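Papain inhibitor (Streptomyces mobaraensis, PDB 5NTB) inhibits the cysteine proteases papain and bromelain and the serine protease trypsin, and serves as a glutamine and lysine donor substrate for transglutaminase. Local coordinates at residues A40-P45 with D50-G55. Sequence-based numbering, arbitrary orientation.
Sequences AWWTTP and DPLCRG
Thr44 and Asp50 bring the two loop segments nearest, their CA atoms 5.2 Å apart, where the chain leaving a 3-10 segment that ends at Trp41 passes the start of a second at 51-53. The carboxylate of Asp50 bridges them. Its OD2 accepts from two successive amides of 40-45: Thr43 N, 2.7 Å from OD2, meets that oxygen's syn lone pair in a nearly straight bond (167°), whereas Thr44 N, 3.2 Å from OD2, comes from above the carboxylate plane. Asp50 OD1 reaches forward to Leu52 N, 2.9 Å away, through its anti lone pair, a chi1 of -159° holding CG opposite the backbone nitrogen; this closes an Asx turn at the head of 51-53. One water donates to Asp50 OD1 and Trp41 O and accepts from Thr43 OG1; a second donates to Asp50 OD2 and Thr44 O. An asparagine here would probably leave either both Thr43 N and Thr44 N or Leu52 N without an acceptor, since its amide nitrogen cannot accept. Asp50 CB lies 3.5 Å from Trp42 CE3, the ring and carboxylate planes 54° apart. Leu52 CD1 sits over the five-membered ring of Trp42 in a CH-pi contact, 3.5 Å from the centroid, while Cys53 SG meets CZ3 obliquely at 3.8 Å. Thr44 CG2 reaches the ring carbon CD of Pro51 at 3.7 Å. The pair folds the long connection between strands 35-38 and 57-62 of this double-psi beta-barrel relative onto itself: Trp42 NE1 bonds to Ile37 O, Cys53 is disulfide-linked to Cys23, and Trp42 and Leu52 rest on Lys74 and Val71 of strand 65-75.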
loop_
_atom_site.group_PDB
_atom_site.type_symbol
_atom_site.label_atom_id
_atom_site.label_comp_id
_atom_site.label_asym_id
_atom_site.label_seq_id
_atom_site.Cartn_x
_atom_site.Cartn_y
_atom_site.Cartn_z
ATOM N N ALA A 40 -10.358 -4.525 -3.653
ATOM C CA ALA A 40 -10.644 -5.873 -4.139
ATOM C C ALA A 40 -9.951 -6.963 -3.327
ATOM O O ALA A 40 -10.344 -8.134 -3.420
ATOM C CB ALA A 40 -10.254 -5.992 -5.610
ATOM N N TRP A 41 -8.963 -6.611 -2.504
ATOM C CA TRP A 41 -8.266 -7.587 -1.683
ATOM C C TRP A 41 -8.865 -7.741 -0.296
ATOM O O TRP A 41 -8.471 -8.661 0.425
ATOM C CB TRP A 41 -6.795 -7.199 -1.545
ATOM C CG TRP A 41 -6.098 -7.146 -2.864
ATOM C CD1 TRP A 41 -5.800 -6.034 -3.601
ATOM C CD2 TRP A 41 -5.621 -8.270 -3.611
ATOM N NE1 TRP A 41 -5.168 -6.404 -4.773
ATOM C CE2 TRP A 41 -5.053 -7.771 -4.801
ATOM C CE3 TRP A 41 -5.636 -9.653 -3.398
ATOM C CZ2 TRP A 41 -4.486 -8.613 -5.767
ATOM C CZ3 TRP A 41 -5.067 -10.478 -4.352
ATOM C CH2 TRP A 41 -4.502 -9.957 -5.518
ATOM N N TRP A 42 -9.789 -6.862 0.092
ATOM C CA TRP A 42 -10.369 -6.897 1.425
ATOM C C TRP A 42 -11.527 -7.886 1.456
ATOM O O TRP A 42 -12.294 -7.993 0.492
ATOM C CB TRP A 42 -10.814 -5.491 1.839
ATOM C CG TRP A 42 -9.613 -4.577 1.984
ATOM C CD1 TRP A 42 -8.812 -4.104 0.970
ATOM C CD2 TRP A 42 -9.038 -4.081 3.208
ATOM N NE1 TRP A 42 -7.790 -3.330 1.489
ATOM C CE2 TRP A 42 -7.907 -3.306 2.857
ATOM C CE3 TRP A 42 -9.375 -4.208 4.566
ATOM C CZ2 TRP A 42 -7.115 -2.675 3.806
ATOM C CZ3 TRP A 42 -8.586 -3.572 5.507
ATOM C CH2 TRP A 42 -7.459 -2.817 5.120
ATOM N N THR A 43 -11.632 -8.630 2.565
ATOM C CA THR A 43 -12.563 -9.760 2.628
ATOM C C THR A 43 -13.524 -9.696 3.801
ATOM O O THR A 43 -14.677 -10.116 3.658
ATOM C CB THR A 43 -11.803 -11.100 2.694
ATOM O OG1 THR A 43 -10.800 -11.057 3.722
ATOM C CG2 THR A 43 -11.150 -11.405 1.359
ATOM N N THR A 44 -13.085 -9.212 4.952
ATOM C CA THR A 44 -13.973 -9.289 6.099
ATOM C C THR A 44 -14.993 -8.159 6.063
ATOM O O THR A 44 -14.706 -7.065 5.576
ATOM C CB THR A 44 -13.180 -9.230 7.401
ATOM O OG1 THR A 44 -12.382 -8.043 7.417
ATOM C CG2 THR A 44 -12.273 -10.440 7.523
ATOM N N PRO A 45 -16.203 -8.392 6.577
ATOM C CA PRO A 45 -17.204 -7.323 6.550
ATOM C C PRO A 45 -16.842 -6.162 7.457
ATOM O O PRO A 45 -17.319 -5.043 7.236
ATOM C CB PRO A 45 -18.493 -8.031 6.995
ATOM C CG PRO A 45 -18.028 -9.249 7.724
ATOM C CD PRO A 45 -16.720 -9.652 7.132
ATOM N N ASP A 50 -9.726 -7.364 9.080
ATOM C CA ASP A 50 -9.266 -8.018 7.864
ATOM C C ASP A 50 -7.893 -8.648 8.083
ATOM O O ASP A 50 -7.040 -8.066 8.752
ATOM C CB ASP A 50 -9.192 -7.015 6.719
ATOM C CG ASP A 50 -9.215 -7.689 5.365
ATOM O OD1 ASP A 50 -8.160 -8.220 4.954
ATOM O OD2 ASP A 50 -10.295 -7.695 4.737
ATOM N N PRO A 51 -7.643 -9.830 7.518
ATOM C CA PRO A 51 -6.295 -10.406 7.622
ATOM C C PRO A 51 -5.214 -9.515 7.034
ATOM O O PRO A 51 -4.056 -9.624 7.453
ATOM C CB PRO A 51 -6.414 -11.738 6.864
ATOM C CG PRO A 51 -7.730 -11.666 6.132
ATOM C CD PRO A 51 -8.609 -10.771 6.936
ATOM N N LEU A 52 -5.562 -8.602 6.119
ATOM C CA LEU A 52 -4.585 -7.640 5.618
ATOM C C LEU A 52 -3.984 -6.790 6.719
ATOM O O LEU A 52 -2.902 -6.233 6.530
ATOM C CB LEU A 52 -5.239 -6.724 4.583
ATOM C CG LEU A 52 -5.448 -7.351 3.203
ATOM C CD1 LEU A 52 -6.383 -6.475 2.382
ATOM C CD2 LEU A 52 -4.110 -7.525 2.475
ATOM N N CYS A 53 -4.659 -6.677 7.854
ATOM C CA CYS A 53 -4.220 -5.827 8.949
ATOM C C CYS A 53 -3.334 -6.544 9.954
ATOM O O CYS A 53 -2.864 -5.907 10.905
ATOM C CB CYS A 53 -5.437 -5.245 9.662
ATOM S SG CYS A 53 -6.433 -4.175 8.573
ATOM N N ARG A 54 -3.069 -7.833 9.766
ATOM C CA ARG A 54 -2.374 -8.629 10.779
ATOM C C ARG A 54 -1.069 -9.183 10.212
ATOM O O ARG A 54 -1.017 -10.304 9.702
ATOM C CB ARG A 54 -3.278 -9.720 11.297
ATOM C CG ARG A 54 -4.490 -9.154 12.027
ATOM C CD ARG A 54 -5.204 -10.210 12.829
ATOM N NE ARG A 54 -5.987 -11.092 11.971
ATOM C CZ ARG A 54 -7.243 -10.871 11.602
ATOM N NH1 ARG A 54 -7.891 -9.789 12.018
ATOM N NH2 ARG A 54 -7.858 -11.742 10.815
ATOM N N GLY A 55 -0.016 -8.378 10.304
ATOM C CA GLY A 55 1.312 -8.832 9.942
ATOM C C GLY A 55 1.595 -8.879 8.463
ATOM O O GLY A 55 2.550 -9.544 8.049
HETATM O O HOH W 1 -8.424 -9.839 2.968
HETATM O O HOH W 2 -12.375 -5.860 5.065
#